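Local coordinates for Tll0287 protein (Thermosynechococcus elongatus, PDB 5B82), which binds a covalently attached heme c with histidine and cysteine as axial iron ligands in a PAS-like domain, and may take part in redox chemistry or sensing, at residues Gln107-Ala120 with Gln123-Asp136. Residues are numbered along the deposited sequence; the frame is centred on the assembly and turned at random. Where two conformers were deposited one is given.
Sequences QALNQFDNNHHLQA and QTDKEGVHYFRRID. With HEC (heme c), chain B.
In this PAS-like fold, helix 103-114 packs on the antiparallel sheet, and the chain leaving it returns as edge strand 120-125 beside strand 128-136; Arg-134 grips the turn that joins the helix to that edge strand. Its NH1 lies among the carbonyls of the helix end and the type I turn Asn-115 to Leu-118. Arg-134 NH1 is 3.0 Å from Leu-118 O, in a nearly straight bond in the guanidinium plane; the bond from Arg-134 NH1 to Phe-112 O, also 3.0 Å, is more bent, with the donor tilted from the carbonyl plane, and Asn-115 O adds a weak bond. Arg-134 NE meets Asp-136 OD1 at 2.9 Å in a salt bridge, which, with the NH1 bonds, helps fix the rotation of the guanidinium. His-116 O stands over one guanidinium face. An alanine at this position would probably leave the carbonyls of Phe-112 and Leu-118 without this donor and Asp-136 without this charged mate. Arg-134 CB sits over the Phe-112 ring in a CH-pi contact, 3.7 Å from the centroid. With CG anti to the carbonyl carbon (chi1 -69°), this ring leans from the helix so that its edge meets Phe-132 O. One turn earlier, Ala-108 CB rests centrally over the Phe-132 ring. Ala-120 and Arg-133 form a non-hydrogen-bonded antiparallel pair, flanked by the bond from Arg-134 N to Gln-119 O. Ile-135 CD1 reaches heme methyl CMA at 3.5 Å. Arg-133, salt-bridged through NH2 to Glu-39 of helix 28-49, uses NH1 on an in-plane lone pair of Gln-119 OE1, 3.1 Å away.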
loop_
_atom_site.group_PDB
_atom_site.type_symbol
_atom_site.label_atom_id
_atom_site.label_comp_id
_atom_site.label_asym_id
_atom_site.label_seq_id
_atom_site.Cartn_x
_atom_site.Cartn_y
_atom_site.Cartn_z
ATOM N N GLN A 107 5.222 -7.495 -12.416
ATOM C CA GLN A 107 4.332 -8.583 -12.801
ATOM C C GLN A 107 3.052 -8.573 -11.963
ATOM O O GLN A 107 1.948 -8.772 -12.485
ATOM C CB GLN A 107 5.037 -9.933 -12.636
ATOM C CG GLN A 107 4.147 -11.136 -12.937
ATOM C CD GLN A 107 4.687 -12.442 -12.362
ATOM O OE1 GLN A 107 3.918 -13.324 -11.970
ATOM N NE2 GLN A 107 6.010 -12.571 -12.312
ATOM N N ALA A 108 3.207 -8.345 -10.660
ATOM C CA ALA A 108 2.076 -8.415 -9.745
ATOM C C ALA A 108 1.142 -7.239 -9.992
ATOM O O ALA A 108 -0.073 -7.418 -10.111
ATOM C CB ALA A 108 2.549 -8.437 -8.296
ATOM N N LEU A 109 1.730 -6.046 -10.074
ATOM C CA LEU A 109 0.961 -4.848 -10.393
ATOM C C LEU A 109 0.224 -5.024 -11.706
ATOM O O LEU A 109 -0.949 -4.686 -11.803
ATOM C CB LEU A 109 1.846 -3.602 -10.435
ATOM C CG LEU A 109 2.354 -3.150 -9.066
ATOM C CD1 LEU A 109 3.374 -2.028 -9.202
ATOM C CD2 LEU A 109 1.190 -2.695 -8.198
ATOM N N ASN A 110 0.902 -5.576 -12.706
ATOM C CA ASN A 110 0.251 -5.922 -13.962
ATOM C C ASN A 110 -0.938 -6.869 -13.789
ATOM O O ASN A 110 -1.973 -6.670 -14.425
ATOM C CB ASN A 110 1.247 -6.508 -14.965
ATOM C CG ASN A 110 1.876 -5.450 -15.847
ATOM O OD1 ASN A 110 1.193 -4.558 -16.345
ATOM N ND2 ASN A 110 3.189 -5.544 -16.043
ATOM N N GLN A 111 -0.791 -7.900 -12.956
ATOM C CA GLN A 111 -1.886 -8.843 -12.725
ATOM C C GLN A 111 -3.094 -8.106 -12.152
ATOM O O GLN A 111 -4.216 -8.282 -12.621
ATOM C CB GLN A 111 -1.462 -9.991 -11.805
ATOM C CG GLN A 111 -0.844 -11.190 -12.543
ATOM C CD GLN A 111 -0.351 -12.295 -11.611
ATOM O OE1 GLN A 111 0.854 -12.524 -11.489
ATOM N NE2 GLN A 111 -1.281 -12.993 -10.965
ATOM N N PHE A 112 -2.852 -7.278 -11.143
ATOM C CA PHE A 112 -3.940 -6.479 -10.577
ATOM C C PHE A 112 -4.580 -5.568 -11.629
ATOM O O PHE A 112 -5.813 -5.506 -11.769
ATOM C CB PHE A 112 -3.438 -5.692 -9.361
ATOM C CG PHE A 112 -3.117 -6.567 -8.171
ATOM C CD1 PHE A 112 -4.016 -7.544 -7.758
ATOM C CD2 PHE A 112 -1.912 -6.439 -7.495
ATOM C CE1 PHE A 112 -3.741 -8.359 -6.670
ATOM C CE2 PHE A 112 -1.614 -7.254 -6.397
ATOM C CZ PHE A 112 -2.523 -8.219 -5.988
ATOM N N ASP A 113 -3.743 -4.892 -12.405
ATOM C CA ASP A 113 -4.222 -3.952 -13.412
ATOM C C ASP A 113 -5.068 -4.630 -14.479
ATOM O O ASP A 113 -6.009 -4.035 -14.995
ATOM C CB ASP A 113 -3.047 -3.212 -14.063
ATOM C CG ASP A 113 -3.496 -2.091 -14.979
ATOM O OD1 ASP A 113 -3.968 -1.049 -14.466
ATOM O OD2 ASP A 113 -3.359 -2.246 -16.209
ATOM N N ASN A 114 -4.737 -5.873 -14.805
ATOM C CA ASN A 114 -5.427 -6.575 -15.885
ATOM C C ASN A 114 -6.669 -7.347 -15.461
ATOM O O ASN A 114 -7.445 -7.790 -16.309
ATOM C CB ASN A 114 -4.462 -7.504 -16.626
ATOM C CG ASN A 114 -3.503 -6.745 -17.517
ATOM O OD1 ASN A 114 -3.837 -5.680 -18.035
ATOM N ND2 ASN A 114 -2.301 -7.289 -17.701
ATOM N N ASN A 115 -6.850 -7.513 -14.153
ATOM C CA ASN A 115 -8.034 -8.178 -13.620
ATOM C C ASN A 115 -8.605 -7.408 -12.428
ATOM O O ASN A 115 -8.164 -7.587 -11.303
ATOM C CB ASN A 115 -7.698 -9.613 -13.214
ATOM C CG ASN A 115 -8.918 -10.389 -12.729
ATOM O OD1 ASN A 115 -10.051 -9.904 -12.788
ATOM N ND2 ASN A 115 -8.686 -11.609 -12.261
ATOM N N HIS A 116 -9.595 -6.558 -12.666
ATOM C CA HIS A 116 -10.099 -5.726 -11.572
ATOM C C HIS A 116 -10.725 -6.527 -10.424
ATOM O O HIS A 116 -10.775 -6.052 -9.286
ATOM C CB HIS A 116 -11.018 -4.601 -12.071
ATOM C CG HIS A 116 -12.346 -5.065 -12.593
ATOM N ND1 HIS A 116 -12.474 -5.865 -13.708
ATOM C CD2 HIS A 116 -13.608 -4.804 -12.172
ATOM C CE1 HIS A 116 -13.756 -6.092 -13.942
ATOM N NE2 HIS A 116 -14.465 -5.460 -13.023
ATOM N N HIS A 117 -11.158 -7.747 -10.708
ATOM C CA HIS A 117 -11.737 -8.600 -9.678
ATOM C C HIS A 117 -10.647 -9.265 -8.829
ATOM O O HIS A 117 -10.915 -9.759 -7.739
ATOM C CB HIS A 117 -12.595 -9.690 -10.308
ATOM C CG HIS A 117 -13.833 -9.184 -10.981
ATOM N ND1 HIS A 117 -15.004 -8.954 -10.295
ATOM C CD2 HIS A 117 -14.087 -8.885 -12.277
ATOM C CE1 HIS A 117 -15.925 -8.517 -11.137
ATOM N NE2 HIS A 117 -15.395 -8.469 -12.346
ATOM N N LEU A 118 -9.421 -9.298 -9.333
ATOM C CA LEU A 118 -8.350 -9.980 -8.602
ATOM C C LEU A 118 -7.972 -9.190 -7.356
ATOM O O LEU A 118 -7.409 -8.105 -7.461
ATOM C CB LEU A 118 -7.123 -10.154 -9.499
ATOM C CG LEU A 118 -5.913 -10.825 -8.844
ATOM C CD1 LEU A 118 -6.248 -12.250 -8.473
ATOM C CD2 LEU A 118 -4.723 -10.769 -9.796
ATOM N N GLN A 119 -8.267 -9.727 -6.174
ATOM C CA GLN A 119 -7.940 -8.997 -4.946
ATOM C C GLN A 119 -6.539 -9.279 -4.418
ATOM O O GLN A 119 -5.882 -8.387 -3.868
ATOM C CB GLN A 119 -8.961 -9.274 -3.852
ATOM C CG GLN A 119 -10.340 -8.707 -4.173
ATOM C CD GLN A 119 -10.294 -7.263 -4.667
ATOM O OE1 GLN A 119 -9.736 -6.382 -4.009
ATOM N NE2 GLN A 119 -10.885 -7.015 -5.839
ATOM N N ALA A 120 -6.095 -10.524 -4.544
ATOM C CA ALA A 120 -4.788 -10.891 -3.998
ATOM C C ALA A 120 -4.333 -12.219 -4.546
ATOM O O ALA A 120 -5.131 -13.006 -5.033
ATOM C CB ALA A 120 -4.843 -10.962 -2.469
ATOM N N GLN A 123 2.411 -16.444 -4.673
ATOM C CA GLN A 123 3.264 -17.036 -5.690
ATOM C C GLN A 123 4.493 -17.586 -4.996
ATOM O O GLN A 123 4.953 -16.994 -4.029
ATOM C CB GLN A 123 3.662 -15.930 -6.664
ATOM C CG GLN A 123 4.761 -16.254 -7.627
ATOM C CD GLN A 123 4.672 -15.406 -8.878
ATOM O OE1 GLN A 123 3.585 -14.959 -9.261
ATOM N NE2 GLN A 123 5.811 -15.179 -9.526
ATOM N N THR A 124 5.024 -18.711 -5.472
ATOM C CA THR A 124 6.223 -19.270 -4.871
ATOM C C THR A 124 7.362 -19.313 -5.870
ATOM O O THR A 124 7.166 -19.631 -7.052
ATOM C CB THR A 124 6.000 -20.697 -4.324
ATOM O OG1 THR A 124 5.311 -21.485 -5.301
ATOM C CG2 THR A 124 5.188 -20.659 -3.050
ATOM N N ASP A 125 8.562 -18.998 -5.392
ATOM C CA ASP A 125 9.745 -19.139 -6.222
ATOM C C ASP A 125 10.983 -19.381 -5.361
ATOM O O ASP A 125 10.870 -19.597 -4.156
ATOM C CB ASP A 125 9.931 -17.931 -7.159
ATOM C CG ASP A 125 10.029 -16.608 -6.419
ATOM O OD1 ASP A 125 10.593 -16.559 -5.302
ATOM O OD2 ASP A 125 9.541 -15.596 -6.966
ATOM N N LYS A 126 12.154 -19.304 -5.974
ATOM C CA LYS A 126 13.398 -19.556 -5.240
ATOM C C LYS A 126 13.519 -18.672 -3.995
ATOM O O LYS A 126 14.110 -19.073 -3.001
ATOM C CB LYS A 126 14.602 -19.358 -6.161
ATOM C CG LYS A 126 14.626 -18.001 -6.840
ATOM C CD LYS A 126 15.552 -18.006 -8.045
ATOM C CE LYS A 126 16.927 -17.499 -7.678
ATOM N NZ LYS A 126 16.919 -16.040 -7.377
ATOM N N GLU A 127 12.931 -17.475 -4.037
ATOM C CA GLU A 127 13.113 -16.536 -2.937
ATOM C C GLU A 127 12.204 -16.876 -1.760
ATOM O O GLU A 127 12.498 -16.524 -0.616
ATOM C CB GLU A 127 12.902 -15.092 -3.402
ATOM C CG GLU A 127 13.662 -14.748 -4.688
ATOM C CD GLU A 127 15.168 -14.799 -4.530
ATOM O OE1 GLU A 127 15.657 -14.656 -3.388
ATOM O OE2 GLU A 127 15.865 -14.980 -5.551
ATOM N N GLY A 128 11.113 -17.588 -2.041
ATOM C CA GLY A 128 10.222 -18.038 -0.990
ATOM C C GLY A 128 8.760 -17.903 -1.415
ATOM O O GLY A 128 8.432 -18.094 -2.586
ATOM N N VAL A 129 7.905 -17.598 -0.444
ATOM C CA VAL A 129 6.470 -17.376 -0.682
ATOM C C VAL A 129 6.163 -15.875 -0.672
ATOM O O VAL A 129 6.567 -15.160 0.243
ATOM C CB VAL A 129 5.620 -18.076 0.388
ATOM C CG1 VAL A 129 4.177 -18.008 0.023
ATOM C CG2 VAL A 129 6.024 -19.521 0.529
ATOM N N HIS A 130 5.449 -15.401 -1.692
ATOM C CA HIS A 130 5.182 -13.979 -1.846
ATOM C C HIS A 130 3.673 -13.775 -1.936
ATOM O O HIS A 130 3.026 -14.392 -2.769
ATOM C CB HIS A 130 5.803 -13.439 -3.135
ATOM C CG HIS A 130 7.241 -13.812 -3.332
ATOM N ND1 HIS A 130 8.282 -13.004 -2.930
ATOM C CD2 HIS A 130 7.807 -14.890 -3.915
ATOM C CE1 HIS A 130 9.429 -13.573 -3.254
ATOM N NE2 HIS A 130 9.170 -14.717 -3.858
ATOM N N TYR A 131 3.132 -12.900 -1.098
ATOM C CA TYR A 131 1.715 -12.588 -1.140
ATOM C C TYR A 131 1.559 -11.133 -1.522
ATOM O O TYR A 131 2.280 -10.271 -1.001
ATOM C CB TYR A 131 1.086 -12.840 0.235
ATOM C CG TYR A 131 -0.385 -12.442 0.380
ATOM C CD1 TYR A 131 -1.398 -13.197 -0.204
ATOM C CD2 TYR A 131 -0.760 -11.342 1.147
ATOM C CE1 TYR A 131 -2.744 -12.858 -0.046
ATOM C CE2 TYR A 131 -2.119 -10.994 1.312
ATOM C CZ TYR A 131 -3.094 -11.761 0.715
ATOM O OH TYR A 131 -4.435 -11.425 0.879
ATOM N N PHE A 132 0.630 -10.872 -2.442
ATOM C CA PHE A 132 0.352 -9.525 -2.905
ATOM C C PHE A 132 -1.136 -9.266 -2.737
ATOM O O PHE A 132 -1.947 -10.132 -3.010
ATOM C CB PHE A 132 0.717 -9.370 -4.376
ATOM C CG PHE A 132 2.171 -9.691 -4.674
ATOM C CD1 PHE A 132 3.139 -8.711 -4.575
ATOM C CD2 PHE A 132 2.545 -10.970 -5.048
ATOM C CE1 PHE A 132 4.495 -9.004 -4.837
ATOM C CE2 PHE A 132 3.893 -11.273 -5.322
ATOM C CZ PHE A 132 4.857 -10.288 -5.215
ATOM N N ARG A 133 -1.478 -8.061 -2.310
ATOM C CA ARG A 133 -2.882 -7.715 -2.124
ATOM C C ARG A 133 -3.103 -6.321 -2.684
ATOM O O ARG A 133 -2.440 -5.360 -2.285
ATOM C CB ARG A 133 -3.269 -7.828 -0.642
ATOM C CG ARG A 133 -4.813 -7.879 -0.371
ATOM C CD ARG A 133 -5.376 -6.515 -0.088
ATOM N NE ARG A 133 -6.786 -6.584 0.327
ATOM C CZ ARG A 133 -7.817 -6.414 -0.496
ATOM N NH1 ARG A 133 -7.602 -6.159 -1.786
ATOM N NH2 ARG A 133 -9.066 -6.483 -0.033
ATOM N N ARG A 134 -4.024 -6.207 -3.633
ATOM C CA ARG A 134 -4.249 -4.919 -4.284
ATOM C C ARG A 134 -4.779 -3.851 -3.321
ATOM O O ARG A 134 -5.465 -4.149 -2.340
ATOM C CB ARG A 134 -5.176 -5.065 -5.506
ATOM C CG ARG A 134 -6.636 -4.753 -5.242
ATOM C CD ARG A 134 -7.542 -5.137 -6.430
ATOM N NE ARG A 134 -7.573 -4.151 -7.507
ATOM C CZ ARG A 134 -7.414 -4.446 -8.796
ATOM N NH1 ARG A 134 -7.197 -5.702 -9.171
ATOM N NH2 ARG A 134 -7.474 -3.486 -9.713
ATOM N N ILE A 135 -4.424 -2.606 -3.609
ATOM C CA ILE A 135 -4.967 -1.447 -2.914
ATOM C C ILE A 135 -5.706 -0.594 -3.940
ATOM O O ILE A 135 -5.115 -0.152 -4.929
ATOM C CB ILE A 135 -3.849 -0.594 -2.298
ATOM C CG1 ILE A 135 -3.063 -1.408 -1.274
ATOM C CG2 ILE A 135 -4.431 0.655 -1.630
ATOM C CD1 ILE A 135 -1.698 -0.840 -0.938
ATOM N N ASP A 136 -6.992 -0.361 -3.716
ATOM C CA ASP A 136 -7.753 0.471 -4.631
ATOM C C ASP A 136 -7.964 1.865 -4.049
ATOM O O ASP A 136 -7.778 2.086 -2.854
ATOM C CB ASP A 136 -9.090 -0.181 -4.993
ATOM C CG ASP A 136 -8.927 -1.403 -5.899
ATOM O OD1 ASP A 136 -7.974 -1.435 -6.712
ATOM O OD2 ASP A 136 -9.762 -2.330 -5.801
HETATM FE FE HEC B . -1.974 7.631 1.218
HETATM C CHA HEC B . 1.309 6.816 0.931
HETATM C CHB HEC B . -2.798 4.657 -0.422
HETATM C CHC HEC B . -5.277 8.239 1.678
HETATM C CHD HEC B . -1.189 10.735 2.463
HETATM N NA HEC B . -0.940 6.061 0.348
HETATM C C1A HEC B . 0.422 5.876 0.474
HETATM C C2A HEC B . 0.749 4.536 0.026
HETATM C C3A HEC B . -0.397 3.951 -0.342
HETATM C C4A HEC B . -1.472 4.891 -0.154
HETATM C CMA HEC B . -0.586 2.527 -0.891
HETATM C CAA HEC B . 2.162 3.897 0.002
HETATM C CBA HEC B . 2.782 3.921 -1.395
HETATM C CGA HEC B . 3.386 5.271 -1.673
HETATM O O1A HEC B . 2.910 5.964 -2.605
HETATM O O2A HEC B . 4.326 5.681 -0.943
HETATM N NB HEC B . -3.691 6.636 0.698
HETATM C C1B HEC B . -3.827 5.410 0.082
HETATM C C2B HEC B . -5.231 5.054 0.059
HETATM C C3B HEC B . -5.913 6.048 0.631
HETATM C C4B HEC B . -4.962 7.056 1.054
HETATM C CMB HEC B . -5.823 3.768 -0.574
HETATM C CAB HEC B . -7.445 6.116 0.834
HETATM C CBB HEC B . -7.919 5.024 1.827
HETATM N NC HEC B . -3.031 9.213 1.905
HETATM C C1C HEC B . -4.398 9.230 2.065
HETATM C C2C HEC B . -4.740 10.403 2.843
HETATM C C3C HEC B . -3.636 11.164 2.944
HETATM C C4C HEC B . -2.525 10.383 2.432
HETATM C CMC HEC B . -6.199 10.872 3.052
HETATM C CAC HEC B . -3.515 12.574 3.582
HETATM C CBC HEC B . -3.961 12.668 5.060
HETATM N ND HEC B . -0.236 8.651 1.572
HETATM C C1D HEC B . -0.142 9.874 2.227
HETATM C C2D HEC B . 1.239 10.096 2.613
HETATM C C3D HEC B . 1.998 8.872 2.118
HETATM C C4D HEC B . 1.014 8.034 1.490
HETATM C CMD HEC B . 1.830 11.310 3.359
HETATM C CAD HEC B . 3.502 8.559 2.274
HETATM C CBD HEC B . 3.612 7.821 3.604
HETATM C CGD HEC B . 5.003 7.268 3.820
HETATM O O1D HEC B . 5.965 8.062 3.925
HETATM O O2D HEC B . 5.136 6.027 3.895
HETATM O O HOH W 1 -7.898 -3.422 -12.818
HETATM O O HOH W 2 -11.014 -4.129 -6.933
HETATM O O HOH W 3 -10.223 -3.682 -3.638
HETATM O O HOH W 4 -11.516 -5.379 -1.462
#